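Side-chain contacts in fiber KNOB domain (Avirulent turkey hemorrhagic enteritis virus, PDB 4D63), which forms the trimeric head of the viral fibre, binds sialic acid, and so probably attaches the virus to sialylated receptors on its host cells: residues 150-155 with 159-164; 74-79 with 120-125; 63-68 with 96-101. One frame throughout, in Å; residues are numbered along the deposited sequence.

Interaction 1 (150-155 with 159-164); sequences RLTVKN and HMIIQC. With SIA (N-acetyl-alpha-neuraminic acid), chain B.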
loop_
_atom_site.group_PDB
_atom_site.type_symbol
_atom_site.label_atom_id
_atom_site.label_comp_id
_atom_site.label_asym_id
_atom_site.label_seq_id
_atom_site.Cartn_x
_atom_site.Cartn_y
_atom_site.Cartn_z
ATOM N N ARG A 150 5.509 -9.625 -0.945
ATOM C CA ARG A 150 6.107 -9.810 0.368
ATOM C C ARG A 150 7.497 -10.399 0.239
ATOM O O ARG A 150 7.793 -11.146 -0.722
ATOM C CB ARG A 150 5.350 -10.883 1.139
ATOM C CG ARG A 150 4.131 -10.461 1.873
ATOM C CD ARG A 150 3.805 -11.557 2.869
ATOM N NE ARG A 150 4.719 -11.476 4.001
ATOM C CZ ARG A 150 5.219 -12.512 4.672
ATOM N NH1 ARG A 150 4.902 -13.751 4.358
ATOM N NH2 ARG A 150 6.063 -12.297 5.675
ATOM N N LEU A 151 8.305 -10.193 1.272
ATOM C CA LEU A 151 9.530 -10.968 1.414
ATOM C C LEU A 151 9.294 -11.916 2.562
ATOM O O LEU A 151 8.697 -11.535 3.589
ATOM C CB LEU A 151 10.708 -10.055 1.733
ATOM C CG LEU A 151 11.035 -8.914 0.770
ATOM C CD1 LEU A 151 12.153 -8.044 1.353
ATOM C CD2 LEU A 151 11.457 -9.412 -0.608
ATOM N N THR A 152 9.683 -13.159 2.357
ATOM C CA THR A 152 9.559 -14.214 3.361
ATOM C C THR A 152 10.889 -15.010 3.344
ATOM O O THR A 152 11.720 -14.854 2.433
ATOM C CB THR A 152 8.334 -15.090 3.097
ATOM O OG1 THR A 152 8.025 -15.873 4.247
ATOM C CG2 THR A 152 8.524 -16.052 1.913
ATOM N N VAL A 153 11.098 -15.814 4.370
ATOM C CA VAL A 153 12.302 -16.638 4.494
ATOM C C VAL A 153 11.907 -18.133 4.557
ATOM O O VAL A 153 10.991 -18.530 5.294
ATOM C CB VAL A 153 13.103 -16.232 5.738
ATOM C CG1 VAL A 153 14.343 -17.117 5.897
ATOM C CG2 VAL A 153 13.492 -14.758 5.647
ATOM N N LYS A 154 12.582 -18.950 3.754
ATOM C CA LYS A 154 12.367 -20.402 3.783
ATOM C C LYS A 154 13.700 -21.178 3.637
ATOM O O LYS A 154 14.481 -20.922 2.718
ATOM C CB LYS A 154 11.405 -20.829 2.683
ATOM C CG LYS A 154 11.068 -22.319 2.658
ATOM C CD LYS A 154 10.533 -22.821 3.984
ATOM C CE LYS A 154 10.082 -24.257 3.843
ATOM N NZ LYS A 154 9.135 -24.662 4.913
ATOM N N ASN A 155 13.936 -22.118 4.546
ATOM C CA ASN A 155 15.190 -22.868 4.561
ATOM C C ASN A 155 16.390 -21.894 4.564
ATOM O O ASN A 155 17.381 -22.042 3.812
ATOM C CB ASN A 155 15.221 -23.915 3.419
ATOM C CG ASN A 155 14.067 -24.934 3.526
ATOM O OD1 ASN A 155 13.529 -25.414 2.511
ATOM N ND2 ASN A 155 13.666 -25.244 4.759
ATOM N N HIS A 159 12.857 -15.195 -0.145
ATOM C CA HIS A 159 12.052 -15.325 -1.316
ATOM C C HIS A 159 11.112 -14.136 -1.414
ATOM O O HIS A 159 10.556 -13.713 -0.415
ATOM C CB HIS A 159 11.207 -16.566 -1.203
ATOM C CG HIS A 159 11.985 -17.842 -1.203
ATOM N ND1 HIS A 159 12.759 -18.245 -0.143
ATOM C CD2 HIS A 159 12.042 -18.843 -2.109
ATOM C CE1 HIS A 159 13.288 -19.425 -0.404
ATOM N NE2 HIS A 159 12.869 -19.808 -1.595
ATOM N N MET A 160 10.899 -13.662 -2.637
ATOM C CA MET A 160 9.888 -12.644 -2.940
ATOM C C MET A 160 8.625 -13.340 -3.415
ATOM O O MET A 160 8.661 -14.141 -4.328
ATOM C CB MET A 160 10.379 -11.682 -4.035
ATOM C CG MET A 160 9.426 -10.530 -4.293
ATOM S SD MET A 160 10.080 -9.427 -5.539
ATOM C CE MET A 160 11.363 -8.660 -4.565
ATOM N N ILE A 161 7.517 -13.037 -2.758
ATOM C CA ILE A 161 6.224 -13.626 -3.073
ATOM C C ILE A 161 5.434 -12.572 -3.841
ATOM O O ILE A 161 5.202 -11.463 -3.346
ATOM C CB ILE A 161 5.442 -14.016 -1.805
ATOM C CG1 ILE A 161 6.326 -14.824 -0.829
ATOM C CG2 ILE A 161 4.174 -14.778 -2.197
ATOM C CD1 ILE A 161 6.746 -16.181 -1.358
ATOM N N ILE A 162 5.031 -12.907 -5.050
ATOM C CA ILE A 162 4.256 -11.991 -5.877
ATOM C C ILE A 162 2.918 -12.629 -6.227
ATOM O O ILE A 162 2.877 -13.621 -6.939
ATOM C CB ILE A 162 4.984 -11.673 -7.203
ATOM C CG1 ILE A 162 6.366 -11.066 -6.943
ATOM C CG2 ILE A 162 4.130 -10.765 -8.092
ATOM C CD1 ILE A 162 7.218 -11.009 -8.179
ATOM N N GLN A 163 1.827 -12.024 -5.787
ATOM C CA GLN A 163 0.521 -12.532 -6.087
ATOM C C GLN A 163 -0.205 -11.567 -6.943
ATOM O O GLN A 163 -0.176 -10.327 -6.713
ATOM C CB GLN A 163 -0.227 -12.783 -4.819
ATOM C CG GLN A 163 0.526 -13.761 -3.957
ATOM C CD GLN A 163 -0.138 -14.035 -2.646
ATOM O OE1 GLN A 163 -0.148 -13.193 -1.744
ATOM N NE2 GLN A 163 -0.668 -15.238 -2.509
ATOM N N CYS A 164 -0.830 -12.120 -7.973
ATOM C CA CYS A 164 -1.695 -11.327 -8.841
ATOM C C CYS A 164 -2.992 -12.063 -9.226
ATOM O O CYS A 164 -3.354 -13.030 -8.585
ATOM C CB CYS A 164 -0.914 -10.903 -10.054
ATOM S SG CYS A 164 -0.268 -12.271 -10.985
HETATM C C1 SIA B . 12.635 -21.643 7.783
HETATM C C2 SIA B . 11.868 -21.297 9.054
HETATM C C3 SIA B . 11.957 -19.790 9.371
HETATM C C4 SIA B . 11.033 -18.943 8.486
HETATM C C5 SIA B . 9.616 -19.479 8.625
HETATM C C6 SIA B . 9.608 -20.942 8.154
HETATM C C7 SIA B . 8.248 -21.633 8.268
HETATM C C8 SIA B . 8.333 -23.166 8.130
HETATM C C9 SIA B . 7.839 -23.906 9.378
HETATM C C10 SIA B . 7.632 -18.040 8.487
HETATM C C11 SIA B . 6.838 -17.021 7.698
HETATM N N5 SIA B . 8.709 -18.584 7.917
HETATM O O1A SIA B . 13.451 -20.804 7.334
HETATM O O1B SIA B . 12.452 -22.760 7.232
HETATM O O2 SIA B . 12.400 -22.090 10.141
HETATM O O4 SIA B . 11.046 -17.540 8.837
HETATM O O6 SIA B . 10.493 -21.686 8.992
HETATM O O7 SIA B . 7.687 -21.276 9.545
HETATM O O8 SIA B . 7.563 -23.647 7.023
HETATM O O9 SIA B . 8.289 -25.268 9.340
HETATM O O10 SIA B . 7.295 -18.337 9.609
#
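With OG1 of Thr-152 opposite its own backbone N (chi1 -165°), the methyl CG2 is turned toward Ile-161, whose CG1 branch stands beside its main-chain N (chi1 -49°); CG2 thereby lies 3.7 Å from both CG1 and CD1 of Ile-161. The two residues are diagonal neighbours on one face of the antiparallel beta hairpin made by strands 142-154 and 157-163 in the fibre head. Arg-150 with Ile-161 and Thr-152 with His-159 are hydrogen-bonded pairs. Ile-161 N meets Arg-150 O at 2.8 Å, almost straight at 175°. The intervening non-hydrogen-bonded pair, Leu-151 and Met-160, turns to the other face, where CD2 of Leu-151 and CE of Met-160 approach to 4.0 Å.

His-159 belongs to the pair of these segments nearest the hairpin turn. Its ring packs against CB of Lys-154, with Lys-154 O at the ring edge, 3.7 Å from CE1, and a hydrogen bond from ND1 to Asn-157 O helps to fix the rotation of the imidazole. The guanidinium of Arg-150 instead leads away, to Ser-126 O and the carboxylate of Glu-125.

The end of the first strand and the residue after it bind N-acetylneuraminic acid. Asn-155 N binds O1B of the sugar at 3.1 Å, N5 gives a weak bond to Val-153 O, and the Lys-154 amine, also bound to Met-87 O of the second subunit, reaches the glycerol side chain, NZ to O8 2.8 Å.

Interaction 2 (74-79 with 120-125); sequences ALLIIQ and GGVRVE. With SIA (N-acetyl-alpha-neuraminic acid), chain B.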
loop_
_atom_site.group_PDB
_atom_site.type_symbol
_atom_site.label_atom_id
_atom_site.label_comp_id
_atom_site.label_asym_id
_atom_site.label_seq_id
_atom_site.Cartn_x
_atom_site.Cartn_y
_atom_site.Cartn_z
ATOM N N ALA A 74 14.493 -2.680 16.242
ATOM C CA ALA A 74 13.749 -3.855 15.764
ATOM C C ALA A 74 13.170 -3.620 14.362
ATOM O O ALA A 74 12.286 -4.352 13.914
ATOM C CB ALA A 74 12.635 -4.214 16.745
ATOM N N LEU A 75 13.715 -2.631 13.662
ATOM C CA LEU A 75 13.099 -2.050 12.497
ATOM C C LEU A 75 14.048 -2.144 11.306
ATOM O O LEU A 75 15.245 -1.828 11.402
ATOM C CB LEU A 75 12.775 -0.587 12.815
ATOM C CG LEU A 75 11.982 0.252 11.814
ATOM C CD1 LEU A 75 10.561 -0.283 11.631
ATOM C CD2 LEU A 75 11.981 1.703 12.278
ATOM N N LEU A 76 13.533 -2.623 10.189
ATOM C CA LEU A 76 14.293 -2.609 8.959
ATOM C C LEU A 76 13.406 -2.074 7.859
ATOM O O LEU A 76 12.361 -2.642 7.564
ATOM C CB LEU A 76 14.783 -4.004 8.588
ATOM C CG LEU A 76 15.530 -4.002 7.241
ATOM C CD1 LEU A 76 17.019 -4.127 7.455
ATOM C CD2 LEU A 76 15.059 -5.102 6.308
ATOM N N ILE A 77 13.857 -0.991 7.248
ATOM C CA ILE A 77 13.167 -0.361 6.148
ATOM C C ILE A 77 14.033 -0.545 4.919
ATOM O O ILE A 77 15.203 -0.202 4.920
ATOM C CB ILE A 77 12.979 1.126 6.426
ATOM C CG1 ILE A 77 12.048 1.317 7.624
ATOM C CG2 ILE A 77 12.479 1.857 5.184
ATOM C CD1 ILE A 77 11.933 2.766 8.050
ATOM N N ILE A 78 13.451 -1.084 3.864
ATOM C CA ILE A 78 14.212 -1.466 2.686
ATOM C C ILE A 78 13.490 -1.043 1.402
ATOM O O ILE A 78 12.334 -1.415 1.176
ATOM C CB ILE A 78 14.496 -2.988 2.675
ATOM C CG1 ILE A 78 15.119 -3.429 1.343
ATOM C CG2 ILE A 78 13.249 -3.806 2.953
ATOM C CD1 ILE A 78 15.908 -4.726 1.448
ATOM N N GLN A 79 14.194 -0.292 0.563
ATOM C CA GLN A 79 13.672 0.154 -0.695
ATOM C C GLN A 79 14.430 -0.447 -1.858
ATOM O O GLN A 79 15.647 -0.354 -1.895
ATOM C CB GLN A 79 13.748 1.671 -0.799
ATOM C CG GLN A 79 12.945 2.235 -1.962
ATOM C CD GLN A 79 13.077 3.737 -2.105
ATOM O OE1 GLN A 79 12.905 4.478 -1.166
ATOM N NE2 GLN A 79 13.343 4.183 -3.303
ATOM N N GLY A 120 21.559 -13.854 -1.102
ATOM C CA GLY A 120 22.223 -12.689 -0.539
ATOM C C GLY A 120 21.212 -11.825 0.175
ATOM O O GLY A 120 20.195 -12.322 0.658
ATOM N N GLY A 121 21.519 -10.533 0.258
ATOM C CA GLY A 121 20.612 -9.546 0.825
ATOM C C GLY A 121 20.232 -9.864 2.255
ATOM O O GLY A 121 20.979 -10.552 2.954
ATOM N N VAL A 122 19.050 -9.402 2.666
ATOM C CA VAL A 122 18.573 -9.567 4.040
ATOM C C VAL A 122 17.494 -10.624 4.147
ATOM O O VAL A 122 16.913 -11.029 3.141
ATOM C CB VAL A 122 18.105 -8.231 4.647
ATOM C CG1 VAL A 122 19.234 -7.214 4.568
ATOM C CG2 VAL A 122 16.856 -7.678 3.962
ATOM N N ARG A 123 17.265 -11.078 5.383
ATOM C CA ARG A 123 16.327 -12.158 5.711
ATOM C C ARG A 123 15.262 -11.595 6.611
ATOM O O ARG A 123 15.490 -11.436 7.824
ATOM C CB ARG A 123 17.028 -13.307 6.434
ATOM C CG ARG A 123 18.086 -13.979 5.592
ATOM C CD ARG A 123 18.655 -15.247 6.223
ATOM N NE ARG A 123 19.197 -16.118 5.168
ATOM C CZ ARG A 123 20.425 -16.048 4.638
ATOM N NH1 ARG A 123 21.305 -15.154 5.072
ATOM N NH2 ARG A 123 20.771 -16.903 3.661
ATOM N N VAL A 124 14.116 -11.269 5.998
ATOM C CA VAL A 124 12.999 -10.599 6.676
ATOM C C VAL A 124 11.684 -11.247 6.322
ATOM O O VAL A 124 11.499 -11.746 5.216
ATOM C CB VAL A 124 12.857 -9.108 6.302
ATOM C CG1 VAL A 124 14.010 -8.298 6.842
ATOM C CG2 VAL A 124 12.756 -8.894 4.798
ATOM N N GLU A 125 10.786 -11.236 7.290
ATOM C CA GLU A 125 9.394 -11.522 7.068
ATOM C C GLU A 125 8.686 -10.150 6.956
ATOM O O GLU A 125 8.349 -9.536 7.974
ATOM C CB GLU A 125 8.843 -12.339 8.244
ATOM C CG GLU A 125 9.319 -13.792 8.345
ATOM C CD GLU A 125 9.051 -14.646 7.101
ATOM O OE1 GLU A 125 8.025 -14.442 6.384
ATOM O OE2 GLU A 125 9.889 -15.551 6.841
HETATM C C1 SIA B . 12.635 -21.643 7.783
HETATM C C2 SIA B . 11.868 -21.297 9.054
HETATM C C3 SIA B . 11.957 -19.790 9.371
HETATM C C4 SIA B . 11.033 -18.943 8.486
HETATM C C5 SIA B . 9.616 -19.479 8.625
HETATM C C6 SIA B . 9.608 -20.942 8.154
HETATM C C7 SIA B . 8.248 -21.633 8.268
HETATM C C8 SIA B . 8.333 -23.166 8.130
HETATM C C9 SIA B . 7.839 -23.906 9.378
HETATM C C10 SIA B . 7.632 -18.040 8.487
HETATM C C11 SIA B . 6.838 -17.021 7.698
HETATM N N5 SIA B . 8.709 -18.584 7.917
HETATM O O1A SIA B . 13.451 -20.804 7.334
HETATM O O1B SIA B . 12.452 -22.760 7.232
HETATM O O2 SIA B . 12.400 -22.090 10.141
HETATM O O4 SIA B . 11.046 -17.540 8.837
HETATM O O6 SIA B . 10.493 -21.686 8.992
HETATM O O7 SIA B . 7.687 -21.276 9.545
HETATM O O8 SIA B . 7.563 -23.647 7.023
HETATM O O9 SIA B . 8.289 -25.268 9.340
HETATM O O10 SIA B . 7.295 -18.337 9.609
#
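Methyl CD2 of Leu-76 meets both valines of the 120-125 loop, lying 3.9 Å from CG2 of Val-122 and 3.4 Å from CG1 of Val-124. The second approach is tighter than ordinary van der Waals contact, and the leucine is also strained, its chi2 of 105° lying away from a staggered value. Leu-76 and Val-122 meet tip to tip, whereas Leu-76 and Val-124 cross at about a right angle. Ile-78, two residues on and on the same side of the strand, brings CD1 to 4.0 Å from CG2 of Val-122, so that this one methyl serves two partners.

The contact lays a loop between strands 113-120 and 129-137 across the inner face of strand 75-80, closing part of the apolar interior of the antiparallel beta head. Leu-75 and Ile-77, on the other side of that strand, pack against neighbouring subunits of the trimer. Around the touching methyls, Tyr-67 packs on both Ile-78 and Val-122, while Leu-151 and Ile-186 back Val-124.

Past the valines, Glu-125 turns to the sialic acid, and four bonds fix its carboxylate. OE2 accepts a hydrogen bond of 3.0 Å from O4 of the sugar, two more bonds come from Thr-152 and Val-153, and OE1 forms a salt bridge to Arg-150 NH2, which probably helps to keep the acid ionised.

Interaction 3 (63-68 with 96-101); sequences KVLRYK and KSIELR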
loop_
_atom_site.group_PDB
_atom_site.type_symbol
_atom_site.label_atom_id
_atom_site.label_comp_id
_atom_site.label_asym_id
_atom_site.label_seq_id
_atom_site.Cartn_x
_atom_site.Cartn_y
_atom_site.Cartn_z
ATOM N N LYS A 63 19.918 -12.195 -12.224
ATOM C CA LYS A 63 19.474 -10.802 -12.199
ATOM C C LYS A 63 19.786 -10.249 -10.812
ATOM O O LYS A 63 19.562 -10.899 -9.811
ATOM C CB LYS A 63 17.982 -10.630 -12.537
ATOM C CG LYS A 63 17.652 -9.167 -12.832
ATOM C CD LYS A 63 16.183 -8.856 -13.161
ATOM C CE LYS A 63 16.086 -7.600 -14.037
ATOM N NZ LYS A 63 15.275 -6.483 -13.462
ATOM N N VAL A 64 20.302 -9.038 -10.773
ATOM C CA VAL A 64 20.638 -8.351 -9.536
ATOM C C VAL A 64 19.502 -7.364 -9.243
ATOM O O VAL A 64 19.170 -6.527 -10.098
ATOM C CB VAL A 64 21.965 -7.573 -9.715
ATOM C CG1 VAL A 64 22.306 -6.732 -8.495
ATOM C CG2 VAL A 64 23.101 -8.543 -10.048
ATOM N N LEU A 65 18.932 -7.468 -8.035
ATOM C CA LEU A 65 17.936 -6.514 -7.551
ATOM C C LEU A 65 18.563 -5.698 -6.460
ATOM O O LEU A 65 18.766 -6.179 -5.335
ATOM C CB LEU A 65 16.681 -7.212 -7.008
ATOM C CG LEU A 65 16.067 -8.287 -7.888
ATOM C CD1 LEU A 65 14.869 -8.878 -7.171
ATOM C CD2 LEU A 65 15.677 -7.769 -9.272
ATOM N N ARG A 66 18.833 -4.444 -6.776
ATOM C CA ARG A 66 19.499 -3.584 -5.852
ATOM C C ARG A 66 18.505 -2.858 -4.944
ATOM O O ARG A 66 17.390 -2.512 -5.351
ATOM C CB ARG A 66 20.392 -2.604 -6.627
ATOM C CG ARG A 66 21.586 -3.316 -7.260
ATOM C CD ARG A 66 22.245 -2.499 -8.349
ATOM N NE ARG A 66 22.419 -1.087 -7.977
ATOM C CZ ARG A 66 21.700 -0.049 -8.437
ATOM N NH1 ARG A 66 20.702 -0.208 -9.312
ATOM N NH2 ARG A 66 21.989 1.185 -8.010
ATOM N N TYR A 67 18.950 -2.631 -3.712
ATOM C CA TYR A 67 18.185 -1.890 -2.743
ATOM C C TYR A 67 19.076 -1.073 -1.812
ATOM O O TYR A 67 20.261 -1.343 -1.711
ATOM C CB TYR A 67 17.349 -2.874 -1.930
ATOM C CG TYR A 67 18.125 -3.886 -1.143
ATOM C CD1 TYR A 67 18.723 -3.543 0.085
ATOM C CD2 TYR A 67 18.249 -5.187 -1.587
ATOM C CE1 TYR A 67 19.431 -4.479 0.826
ATOM C CE2 TYR A 67 18.948 -6.126 -0.844
ATOM C CZ TYR A 67 19.538 -5.762 0.356
ATOM O OH TYR A 67 20.209 -6.696 1.110
ATOM N N LYS A 68 18.481 -0.092 -1.144
ATOM C CA LYS A 68 19.086 0.603 0.006
ATOM C C LYS A 68 18.245 0.286 1.225
ATOM O O LYS A 68 17.025 0.177 1.106
ATOM C CB LYS A 68 19.024 2.111 -0.171
ATOM C CG LYS A 68 19.977 2.712 -1.175
ATOM C CD LYS A 68 19.660 4.206 -1.337
ATOM C CE LYS A 68 20.830 4.997 -1.915
ATOM N NZ LYS A 68 21.448 4.376 -3.118
ATOM N N LYS A 96 9.723 2.869 -14.530
ATOM C CA LYS A 96 10.709 1.896 -14.836
ATOM C C LYS A 96 10.180 0.604 -14.249
ATOM O O LYS A 96 9.382 0.617 -13.324
ATOM C CB LYS A 96 12.021 2.285 -14.197
ATOM C CG LYS A 96 12.614 3.591 -14.708
ATOM C CD LYS A 96 14.036 3.751 -14.169
ATOM C CE LYS A 96 14.619 5.150 -14.380
ATOM N NZ LYS A 96 15.087 5.377 -15.778
ATOM N N SER A 97 10.642 -0.505 -14.795
ATOM C CA SER A 97 10.175 -1.808 -14.385
ATOM C C SER A 97 11.281 -2.588 -13.731
ATOM O O SER A 97 12.388 -2.573 -14.244
ATOM C CB SER A 97 9.739 -2.570 -15.621
ATOM O OG SER A 97 8.600 -1.953 -16.159
ATOM N N ILE A 98 10.983 -3.284 -12.627
ATOM C CA ILE A 98 11.772 -4.475 -12.286
ATOM C C ILE A 98 11.183 -5.668 -13.056
ATOM O O ILE A 98 10.042 -6.059 -12.848
ATOM C CB ILE A 98 11.775 -4.800 -10.785
ATOM C CG1 ILE A 98 12.454 -3.667 -10.009
ATOM C CG2 ILE A 98 12.489 -6.132 -10.546
ATOM C CD1 ILE A 98 12.161 -3.709 -8.527
ATOM N N GLU A 99 11.966 -6.246 -13.936
ATOM C CA GLU A 99 11.469 -7.255 -14.845
ATOM C C GLU A 99 11.849 -8.629 -14.345
ATOM O O GLU A 99 13.019 -8.918 -14.173
ATOM C CB GLU A 99 12.062 -7.033 -16.237
ATOM C CG GLU A 99 11.757 -5.651 -16.796
ATOM C CD GLU A 99 12.395 -5.406 -18.143
ATOM O OE1 GLU A 99 13.554 -5.838 -18.322
ATOM O OE2 GLU A 99 11.746 -4.773 -19.012
ATOM N N LEU A 100 10.849 -9.464 -14.099
ATOM C CA LEU A 100 11.073 -10.818 -13.635
ATOM C C LEU A 100 10.484 -11.808 -14.637
ATOM O O LEU A 100 9.297 -11.727 -14.983
ATOM C CB LEU A 100 10.442 -10.990 -12.248
ATOM C CG LEU A 100 11.073 -10.108 -11.159
ATOM C CD1 LEU A 100 10.167 -10.068 -9.933
ATOM C CD2 LEU A 100 12.484 -10.607 -10.791
ATOM N N ARG A 101 11.321 -12.714 -15.127
ATOM C CA ARG A 101 10.923 -13.683 -16.156
ATOM C C ARG A 101 10.538 -14.993 -15.508
ATOM O O ARG A 101 10.808 -15.189 -14.335
ATOM C CB ARG A 101 12.086 -13.920 -17.126
ATOM C CG ARG A 101 12.580 -12.647 -17.802
ATOM C CD ARG A 101 13.387 -12.886 -19.073
ATOM N NE ARG A 101 12.774 -12.171 -20.202
ATOM C CZ ARG A 101 12.053 -12.736 -21.179
ATOM N NH1 ARG A 101 11.851 -14.052 -21.240
ATOM N NH2 ARG A 101 11.529 -11.975 -22.124
#
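Lys-63 lays its side chain against the backbone of Glu-99, while Leu-65 packs on Ile-98. The lysine chain runs extended from a first torsion near anti (chi1 -166°), which carries CD and CE to 3.3 Å from Glu-99 O; the bend at chi4 (-121°) then sets the amine, which makes a weak hydrogen bond to the same oxygen, NZ to O 3.4 Å. NZ also passes 4.0 Å from methyl CG2 of Ile-98.

That methyl is shared: CD2 of Leu-65 comes to 3.8 Å from it on a slanting approach, and Phe-80 touches both Leu-65 and Ile-98 from strand 75-80. Strand 64-71 and strand 98-101 are not partners in the sheet. Their facing CA atoms, Leu-65 and Ile-98, stand 8.0 Å apart, the side chains filling the space between as two layers pack face to face in the beta sandwich of the fibre head.

Glu-99 is touched chiefly at its carbonyl oxygen; its OE2 is in a salt bridge with Lys-175, and OE1 remains 5.2 Å from Lys-63 NZ. The contact is thus mixed: an apolar pair flanked by a lysine chain that lies on a main-chain carbonyl and adds one weak polar bond.

How the interactions relate
Interactions 1 and 2 meet at the sialic acid, to which both contribute; their centres are 13 Å apart. Glu-125 of 120-125 is joined to 150-155 by Thr-152 OG1 to OE1, 2.6 Å, and Val-153 N to OE2, 2.8 Å, so the hairpin probably helps to orient the carboxylate that binds the sugar. Apolar packing runs alongside, with Leu-151 CD1 3.6 Å from Val-124 CG2. Interaction 3 has no direct part in the pocket. It joins interaction 2 through neighbouring strands 64-71 and 75-80, Gln-79 N to Lys-68 O 2.9 Å, and interaction 1 through Leu-100 CD1, 3.6 Å from Ile-162 CD1.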